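Local atomic coordinates of ornithine carbamoyltransferase (Giardia intestinalis, PDB entry 3GRF), a protein that probably transfers the carbamoyl group of carbamoyl phosphate to ornithine or runs this reaction in reverse, within a pathway of arginine degradation. Residues A[9-14]-A[116-121]; A[46-51]-A[95-100]; A[101-106]-A[320-325]; A[126-129]-A[135-138]. All blocks are in the same frame, centred on the assembly; numbering follows the deposited sequence.

Contact 1: A[9-14]-A[116-121]; sequences HLLTIS and EMAQHA
The carbonyl oxygen of A118 has two nitrogens beside it. H9 brings its imidazole up from the loop 9-14 until NE2 lies 3.0 Å from A118 O, and within the helix end the backbone nitrogen A121 N makes a weak hydrogen bond to A118 O at 3.2 Å. The first torsion of H9 sets CG beside the backbone N and opposite the carbonyl carbon (chi1 -69°), which swings the ring across to the helix. The second ring nitrogen of H9, ND1, accepts a hydrogen bond from the backbone N of C125, which fixes the rotation of the imidazole. The ring is therefore held facing the helix, and A118 CB stands over the centre of one face, 3.7 Å from the centroid and only 5° off the normal. This is a CH-pi contact, and alanine suits the place because a single methyl lets the flat ring come close.

Helix 111-120 is the link of a beta-alpha-beta crossover from strand 103-107 to strand 125-127, in the parallel sheet of the carbamoyl-phosphate domain. The N-terminal loop runs beside its end, with L10 joined by backbone bonds to C125 and N127.

L11 adds an apolar branch: its CD2 reaches A118 CB at 4.0 Å, beside the H9 ring. A121 CB approaches the ring at H9 CE1, 4.2 Å away. M117 turns instead to V90 and F97, on helix 90-97.

Contact 2: A[46-51]-A[95-100]; sequences TLLAFF and EVFSRM
F97 holds CG between its backbone N and carbonyl carbon (chi1 65°), and this uncommon choice sends the ring from helix 90-97 down onto strand 46-51. L48 rises to meet it with CG opposite its own N (chi1 178°), so that CD2 is carried up against the root of the phenylalanine. L48 CD2 lies 3.5 Å from F97 CB and 3.7 Å from F97 CG, the two side chains crossing at about a right angle. Two residues on, along the same face of the strand, F50 offers the far end of its ring: F50 CE1 is 3.6 Å from F97 CE1. The rings are inclined to each other at 48°, with centroids 5.5 Å apart. L48 CD1 lies over one face of the F50 ring, toward its rim. Large apolar groups suit this buried layer, where a branched leucine fills the angle between flat rings.

Away from the strand, R99 NH1 forms a nearly straight salt bridge to E95 OE2 at 2.9 Å and also bonds to E95 O, while R99 NE is in a salt bridge to D305 of a neighbouring subunit.

Strand 46-51 lies between strands 72-77 and 103-107 of the parallel sheet, where the F50 ring also meets Y76. Helix 90-97 covers one side of this sheet and leads through a short loop into strand 103-107.

Contact 3: A[101-106]-A[320-325]; sequences VDICTA and FFLHDC
L322 and I103 meet at about a right angle, the leucine branch from the end of the C-terminal helix lying across the beta-branched side chain at the start of strand 103-107. L322 CD1 does the touching: it lies 3.6 Å from I103 CG2 and 3.7 Å from I103 CB. On its flank it is 3.8 Å from D102 CB. One methyl thus fits against two successive residues, the last of the loop and the first of the strand.

The other arm of I103 extends, with CG1 anti to the backbone N (chi1 -177°), until CD1 reaches F321 CB at 3.8 Å, again roughly perpendicular. Isoleucine suits the spot because its two branches serve different helix residues. F321 gives only its CB here; its ring leads away to L10 and P124. The aspartate at 102 turns its methylene to the leucine and its carboxylate elsewhere, D102 OD1 accepting a hydrogen bond from the backbone N of T46.

No hydrogen bond crosses the contact, which is mainly apolar and joins parts more than 200 residues apart. Helix 303-322, the last of the chain, returns from the second domain to pack on the sheet of the first, an arrangement characteristic of the aspartate/ornithine carbamoyltransferase fold.

Contact 4: A[126-129]-A[135-138]; sequences INAL and PLQM
Apolar contacts centre on L136, whose two methyl branches reach I126 and A128. L136 CG is 3.9 Å from I126 CG2, and the side chains cross at about a right angle. CD1 turns to the next part of the chain, 3.8 Å from A128 CA and 3.9 Å from A128 CB. A leucine suits this place because its fork spans both residues, while the small A128 lets it approach the backbone.

P135 packs against a polar group: its ring carbon CD lies 3.3 Å from N127 O. Having no N-H, proline is well placed at the first turn of a helix, where a backbone donor would lack its usual helical partner.

Hydrogen bonds shape the turn itself. With CG anti to the backbone N (chi1 165°), N127 sets OD1 to accept from L129 N at 2.8 Å, forming an Asx turn at N127, and its amide ND2 bonds L11 O, so one side chain ties turn and N-terminal loop.

Helix 135-151 starts with the P-L-Q of the sequence H134-P135-L136-Q137, which matches the HPxQ motif of ornithine carbamoyltransferases. In relatives its histidine and glutamine bind carbamoyl phosphate, so the packing probably frames that site.

In the fold
All four contacts involve the carbamoyl-phosphate domain, and contacts 2, 3 and 4 reach its parallel sheet through strands 46-51, 103-107 and 125-127. Contacts 2 and 4 are buried. Contact 2 is aromatic and aliphatic, whereas contact 4 adds the polar turn of N127 close to the centre of the chain's fold. Contacts 1 and 3 are only partly buried: contact 1 mixes an imidazole and a carbonyl with methyl groups, contact 3 is mainly apolar. M117 of contact 1 packs on F50 of contact 2. Backbone bonds between neighbouring strands join L48 of contact 2 to I103 and T105 of contact 3, and C104 of contact 3 to I126 of contact 4.

Contact 1: A[9-14]-A[116-121]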
# COMPACT_ATOMS: atom_id res chain seq x y z
N HIS A 9 23.12 8.98 5.32
CA HIS A 9 22.39 8.56 4.14
C HIS A 9 23.12 7.37 3.50
O HIS A 9 24.12 6.90 4.03
CB HIS A 9 22.31 9.71 3.15
CG HIS A 9 21.39 10.84 3.68
ND1 HIS A 9 20.03 10.64 3.85
CD2 HIS A 9 21.64 12.11 4.08
CE1 HIS A 9 19.48 11.75 4.31
NE2 HIS A 9 20.44 12.66 4.46
N LEU A 10 22.63 6.91 2.36
CA LEU A 10 23.24 5.83 1.60
C LEU A 10 22.88 6.13 0.18
O LEU A 10 21.90 5.60 -0.36
CB LEU A 10 22.68 4.43 2.03
CG LEU A 10 23.31 3.15 1.46
CD1 LEU A 10 24.68 2.89 2.06
CD2 LEU A 10 22.41 1.94 1.71
N LEU A 11 23.66 6.99 -0.45
CA LEU A 11 23.42 7.40 -1.82
C LEU A 11 24.26 6.55 -2.79
O LEU A 11 23.91 6.41 -3.96
CB LEU A 11 23.73 8.89 -1.98
CG LEU A 11 22.99 10.00 -1.18
CD1 LEU A 11 22.65 11.14 -2.12
CD2 LEU A 11 21.71 9.57 -0.46
N THR A 12 25.35 5.98 -2.27
CA THR A 12 26.19 5.03 -2.99
C THR A 12 26.72 4.09 -1.93
O THR A 12 26.53 4.34 -0.73
CB THR A 12 27.34 5.73 -3.83
OG1 THR A 12 28.35 6.29 -2.99
CG2 THR A 12 26.80 6.86 -4.66
N ILE A 13 27.37 3.01 -2.35
CA ILE A 13 27.77 2.01 -1.36
C ILE A 13 28.98 2.46 -0.56
O ILE A 13 29.19 1.99 0.57
CB ILE A 13 27.91 0.59 -1.97
CG1 ILE A 13 27.75 -0.45 -0.86
CG2 ILE A 13 29.26 0.43 -2.72
CD1 ILE A 13 26.36 -0.53 -0.28
N SER A 14 29.76 3.36 -1.09
CA SER A 14 30.93 4.01 -0.50
C SER A 14 30.52 5.07 0.56
O SER A 14 31.37 5.84 1.00
CB SER A 14 31.79 4.61 -1.60
OG SER A 14 31.15 5.73 -2.19
N GLU A 116 19.17 16.32 -3.40
CA GLU A 116 18.31 17.41 -2.95
C GLU A 116 17.43 16.93 -1.78
O GLU A 116 17.44 17.52 -0.69
CB GLU A 116 17.54 17.93 -4.19
CG GLU A 116 16.32 18.87 -4.05
CD GLU A 116 16.54 20.13 -3.23
OE1 GLU A 116 15.95 21.17 -3.58
OE2 GLU A 116 17.26 20.07 -2.21
N MET A 117 16.73 15.81 -1.99
CA MET A 117 15.87 15.24 -0.96
C MET A 117 16.65 14.91 0.30
O MET A 117 16.30 15.36 1.39
CB MET A 117 15.18 13.98 -1.46
CG MET A 117 14.19 13.41 -0.46
SD MET A 117 13.67 11.73 -0.90
CE MET A 117 12.50 12.16 -2.19
N ALA A 118 17.69 14.11 0.14
CA ALA A 118 18.59 13.79 1.24
C ALA A 118 19.12 15.06 1.94
O ALA A 118 19.21 15.10 3.17
CB ALA A 118 19.74 12.89 0.75
N GLN A 119 19.48 16.09 1.18
CA GLN A 119 20.04 17.34 1.76
C GLN A 119 19.20 17.80 2.95
O GLN A 119 19.73 18.06 4.04
CB GLN A 119 20.07 18.44 0.70
CG GLN A 119 21.20 19.45 0.77
CD GLN A 119 21.61 19.91 -0.64
OE1 GLN A 119 22.38 19.23 -1.34
NE2 GLN A 119 21.06 21.05 -1.07
N HIS A 120 17.88 17.86 2.74
CA HIS A 120 16.99 18.49 3.74
C HIS A 120 16.34 17.49 4.68
O HIS A 120 15.70 17.88 5.64
CB HIS A 120 15.87 19.26 3.05
CG HIS A 120 16.36 20.23 2.04
ND1 HIS A 120 16.86 21.47 2.39
CD2 HIS A 120 16.44 20.15 0.70
CE1 HIS A 120 17.22 22.11 1.29
NE2 HIS A 120 16.98 21.34 0.25
N ALA A 121 16.49 16.21 4.37
CA ALA A 121 15.92 15.14 5.16
C ALA A 121 16.71 14.97 6.44
O ALA A 121 17.93 15.13 6.48
CB ALA A 121 15.88 13.86 4.35

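Contact 2: A[46-51]-A[95-100]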
# COMPACT_ATOMS: atom_id res chain seq x y z
N THR A 46 8.03 3.00 10.36
CA THR A 46 7.66 2.94 8.92
C THR A 46 8.73 3.49 8.02
O THR A 46 9.49 4.39 8.38
CB THR A 46 6.29 3.64 8.60
OG1 THR A 46 6.54 4.86 7.89
CG2 THR A 46 5.54 3.91 9.89
N LEU A 47 8.78 2.91 6.83
CA LEU A 47 9.64 3.37 5.80
C LEU A 47 8.79 4.06 4.74
O LEU A 47 7.75 3.56 4.33
CB LEU A 47 10.46 2.20 5.23
CG LEU A 47 10.78 2.25 3.73
CD1 LEU A 47 11.90 3.26 3.53
CD2 LEU A 47 11.15 0.89 3.08
N LEU A 48 9.24 5.21 4.28
CA LEU A 48 8.54 5.87 3.24
C LEU A 48 9.29 5.57 1.97
O LEU A 48 10.45 5.91 1.85
CB LEU A 48 8.58 7.35 3.50
CG LEU A 48 7.92 8.22 2.44
CD1 LEU A 48 6.53 7.67 1.95
CD2 LEU A 48 7.78 9.59 3.05
N ALA A 49 8.62 4.96 0.98
CA ALA A 49 9.34 4.47 -0.20
C ALA A 49 8.81 5.05 -1.49
O ALA A 49 7.80 4.57 -1.99
CB ALA A 49 9.23 2.94 -0.24
N PHE A 50 9.50 6.06 -2.03
CA PHE A 50 9.13 6.75 -3.28
C PHE A 50 9.61 5.96 -4.47
O PHE A 50 10.69 5.40 -4.47
CB PHE A 50 9.76 8.16 -3.33
CG PHE A 50 9.25 9.10 -2.24
CD1 PHE A 50 9.99 9.32 -1.10
CD2 PHE A 50 8.03 9.75 -2.35
CE1 PHE A 50 9.52 10.21 -0.09
CE2 PHE A 50 7.57 10.64 -1.34
CZ PHE A 50 8.33 10.85 -0.22
N PHE A 51 8.77 5.88 -5.50
CA PHE A 51 9.20 5.27 -6.72
C PHE A 51 8.72 6.17 -7.83
O PHE A 51 7.53 6.43 -7.92
CB PHE A 51 8.58 3.88 -6.86
CG PHE A 51 9.20 2.84 -5.96
CD1 PHE A 51 10.22 2.02 -6.41
CD2 PHE A 51 8.74 2.68 -4.66
CE1 PHE A 51 10.79 1.08 -5.55
CE2 PHE A 51 9.27 1.71 -3.80
CZ PHE A 51 10.32 0.95 -4.24
N GLU A 95 11.48 17.88 4.94
CA GLU A 95 11.34 18.43 6.29
C GLU A 95 10.12 17.85 6.96
O GLU A 95 10.12 17.54 8.14
CB GLU A 95 11.25 19.97 6.28
CG GLU A 95 12.59 20.71 6.07
CD GLU A 95 13.50 20.75 7.30
OE1 GLU A 95 14.54 21.46 7.26
OE2 GLU A 95 13.22 20.11 8.32
N VAL A 96 9.08 17.65 6.17
CA VAL A 96 7.82 17.18 6.71
C VAL A 96 7.81 15.66 6.92
O VAL A 96 7.29 15.20 7.92
CB VAL A 96 6.66 17.63 5.81
CG1 VAL A 96 5.42 16.83 6.08
CG2 VAL A 96 6.45 19.17 5.97
N PHE A 97 8.37 14.87 5.99
CA PHE A 97 8.35 13.41 6.21
C PHE A 97 9.31 12.94 7.31
O PHE A 97 9.06 11.93 7.93
CB PHE A 97 8.36 12.51 4.93
CG PHE A 97 9.63 12.59 4.05
CD1 PHE A 97 9.52 13.04 2.71
CD2 PHE A 97 10.87 12.14 4.50
CE1 PHE A 97 10.65 13.06 1.86
CE2 PHE A 97 12.01 12.16 3.67
CZ PHE A 97 11.90 12.62 2.35
N SER A 98 10.35 13.74 7.56
CA SER A 98 11.36 13.46 8.58
C SER A 98 10.83 13.67 9.99
O SER A 98 11.49 13.29 10.94
CB SER A 98 12.60 14.33 8.40
OG SER A 98 13.05 14.33 7.07
N ARG A 99 9.66 14.26 10.12
CA ARG A 99 9.03 14.37 11.44
C ARG A 99 7.87 13.38 11.57
O ARG A 99 7.07 13.51 12.49
CB ARG A 99 8.51 15.78 11.59
CG ARG A 99 9.56 16.82 11.78
CD ARG A 99 8.88 18.17 11.58
NE ARG A 99 9.70 19.33 11.97
CZ ARG A 99 10.77 19.76 11.30
NH1 ARG A 99 11.17 19.13 10.20
NH2 ARG A 99 11.41 20.83 11.70
N MET A 100 7.73 12.46 10.60
CA MET A 100 6.66 11.42 10.63
C MET A 100 7.23 10.01 10.52
O MET A 100 6.96 9.18 11.40
CB MET A 100 5.59 11.65 9.55
CG MET A 100 4.60 12.83 9.83
SD MET A 100 3.43 13.02 8.47
CE MET A 100 2.86 14.68 8.69

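Contact 3: A[101-106]-A[320-325]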
# COMPACT_ATOMS: atom_id res chain seq x y z
N VAL A 101 8.02 9.76 9.45
CA VAL A 101 8.57 8.43 9.17
C VAL A 101 9.95 8.28 9.82
O VAL A 101 10.54 9.26 10.31
CB VAL A 101 8.56 8.12 7.65
CG1 VAL A 101 7.12 8.29 7.13
CG2 VAL A 101 9.54 9.06 6.89
N ASP A 102 10.41 7.03 9.91
CA ASP A 102 11.68 6.69 10.53
C ASP A 102 12.80 6.56 9.51
O ASP A 102 14.00 6.67 9.81
CB ASP A 102 11.51 5.40 11.31
CG ASP A 102 10.46 5.52 12.35
OD1 ASP A 102 9.33 5.05 12.11
OD2 ASP A 102 10.74 6.15 13.37
N ILE A 103 12.42 6.29 8.26
CA ILE A 103 13.43 6.04 7.24
C ILE A 103 12.78 6.19 5.89
O ILE A 103 11.57 6.12 5.80
CB ILE A 103 14.08 4.62 7.35
CG1 ILE A 103 15.17 4.42 6.32
CG2 ILE A 103 13.07 3.47 7.29
CD1 ILE A 103 16.11 3.35 6.69
N CYS A 104 13.60 6.42 4.85
CA CYS A 104 13.08 6.73 3.51
C CYS A 104 13.98 6.09 2.45
O CYS A 104 15.19 6.15 2.55
CB CYS A 104 13.02 8.26 3.30
SG CYS A 104 12.70 8.84 1.58
N THR A 105 13.38 5.49 1.44
CA THR A 105 14.14 5.06 0.27
C THR A 105 13.45 5.78 -0.88
O THR A 105 12.27 6.10 -0.77
CB THR A 105 13.99 3.54 -0.01
OG1 THR A 105 12.61 3.26 -0.10
CG2 THR A 105 14.60 2.66 1.10
N ALA A 106 14.17 6.06 -1.96
CA ALA A 106 13.57 6.74 -3.10
C ALA A 106 14.27 6.27 -4.34
O ALA A 106 15.48 6.07 -4.36
CB ALA A 106 13.69 8.25 -2.97
N PHE A 320 19.99 -1.37 10.04
CA PHE A 320 21.16 -0.59 10.35
C PHE A 320 20.89 0.90 10.32
O PHE A 320 21.33 1.61 11.19
CB PHE A 320 22.24 -0.93 9.34
CG PHE A 320 23.59 -0.36 9.64
CD1 PHE A 320 24.30 -0.78 10.75
CD2 PHE A 320 24.17 0.55 8.78
CE1 PHE A 320 25.56 -0.29 10.99
CE2 PHE A 320 25.43 1.04 9.02
CZ PHE A 320 26.12 0.61 10.13
N PHE A 321 20.20 1.42 9.30
CA PHE A 321 20.01 2.89 9.26
C PHE A 321 18.96 3.35 10.25
O PHE A 321 19.00 4.48 10.72
CB PHE A 321 19.76 3.41 7.83
CG PHE A 321 21.05 3.59 7.04
CD1 PHE A 321 21.71 4.81 7.02
CD2 PHE A 321 21.65 2.50 6.42
CE1 PHE A 321 22.90 4.96 6.32
CE2 PHE A 321 22.87 2.65 5.75
CZ PHE A 321 23.50 3.87 5.71
N LEU A 322 18.04 2.44 10.58
CA LEU A 322 17.01 2.65 11.58
C LEU A 322 17.68 2.89 12.98
O LEU A 322 17.16 3.68 13.79
CB LEU A 322 16.08 1.43 11.66
CG LEU A 322 14.58 1.65 11.35
CD1 LEU A 322 14.36 2.97 10.63
CD2 LEU A 322 14.04 0.48 10.53
N HIS A 323 18.79 2.20 13.25
CA HIS A 323 19.63 2.32 14.47
C HIS A 323 20.93 3.09 14.03
O HIS A 323 20.91 4.31 13.93
CB HIS A 323 19.77 0.94 15.15
CG HIS A 323 18.41 0.09 15.32
ND1 HIS A 323 17.68 -0.38 14.24
CD2 HIS A 323 17.74 -0.31 16.44
CE1 HIS A 323 16.61 -1.02 14.69
NE2 HIS A 323 16.62 -1.00 16.01
N ASP A 324 22.03 2.36 13.76
CA ASP A 324 23.30 2.82 13.13
C ASP A 324 24.50 2.02 13.55
O ASP A 324 25.57 2.15 12.95
CB ASP A 324 23.75 4.26 13.36
CG ASP A 324 23.19 5.11 12.18
OD1 ASP A 324 22.12 4.77 11.66
OD2 ASP A 324 23.85 6.10 11.82
N CYS A 325 24.39 1.23 14.57
CA CYS A 325 25.65 0.69 14.96
C CYS A 325 25.89 -0.77 14.84
O CYS A 325 25.03 -1.63 14.72
CB CYS A 325 25.97 1.17 16.38
SG CYS A 325 24.60 0.98 17.56

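Contact 4: A[126-129]-A[135-138]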
# COMPACT_ATOMS: atom_id res chain seq x y z
N ILE A 126 17.95 6.55 1.41
CA ILE A 126 18.65 5.46 0.76
C ILE A 126 18.25 5.57 -0.70
O ILE A 126 17.09 5.71 -0.98
CB ILE A 126 18.25 4.10 1.33
CG1 ILE A 126 18.75 3.98 2.77
CG2 ILE A 126 18.84 2.97 0.47
CD1 ILE A 126 17.94 3.02 3.63
N ASN A 127 19.23 5.59 -1.59
CA ASN A 127 19.01 5.61 -3.01
C ASN A 127 18.64 4.18 -3.44
O ASN A 127 19.43 3.25 -3.31
CB ASN A 127 20.29 6.13 -3.69
CG ASN A 127 20.34 5.86 -5.17
OD1 ASN A 127 19.32 5.80 -5.83
ND2 ASN A 127 21.54 5.74 -5.70
N ALA A 128 17.41 4.02 -3.94
CA ALA A 128 16.88 2.71 -4.35
C ALA A 128 17.10 2.52 -5.86
O ALA A 128 16.59 1.58 -6.46
CB ALA A 128 15.38 2.61 -3.99
N LEU A 129 17.81 3.47 -6.46
CA LEU A 129 18.43 3.34 -7.78
C LEU A 129 18.36 4.72 -8.42
O LEU A 129 17.30 5.33 -8.45
CB LEU A 129 17.74 2.30 -8.69
CG LEU A 129 18.22 2.18 -10.16
CD1 LEU A 129 19.73 1.96 -10.29
CD2 LEU A 129 17.50 1.05 -10.87
N PRO A 135 22.96 0.90 -4.09
CA PRO A 135 23.61 0.31 -2.93
C PRO A 135 22.83 -0.83 -2.31
O PRO A 135 23.44 -1.70 -1.67
CB PRO A 135 23.76 1.48 -1.94
CG PRO A 135 22.73 2.53 -2.40
CD PRO A 135 22.50 2.29 -3.86
N LEU A 136 21.51 -0.83 -2.47
CA LEU A 136 20.66 -1.96 -2.03
C LEU A 136 20.97 -3.23 -2.79
O LEU A 136 20.99 -4.34 -2.24
CB LEU A 136 19.18 -1.61 -2.20
CG LEU A 136 18.58 -0.54 -1.27
CD1 LEU A 136 17.16 -0.12 -1.76
CD2 LEU A 136 18.55 -1.06 0.12
N GLN A 137 21.22 -3.07 -4.09
CA GLN A 137 21.69 -4.14 -4.95
C GLN A 137 23.09 -4.52 -4.52
O GLN A 137 23.44 -5.69 -4.57
CB GLN A 137 21.73 -3.65 -6.43
CG GLN A 137 21.99 -4.76 -7.52
CD GLN A 137 20.89 -5.82 -7.57
OE1 GLN A 137 19.78 -5.51 -7.85
NE2 GLN A 137 21.22 -7.06 -7.22
N MET A 138 23.92 -3.55 -4.11
CA MET A 138 25.32 -3.87 -3.81
C MET A 138 25.37 -4.78 -2.60
O MET A 138 26.01 -5.81 -2.66
CB MET A 138 26.24 -2.64 -3.61
CG MET A 138 26.44 -1.82 -4.86
SD MET A 138 27.04 -2.72 -6.32
CE MET A 138 25.52 -3.24 -7.07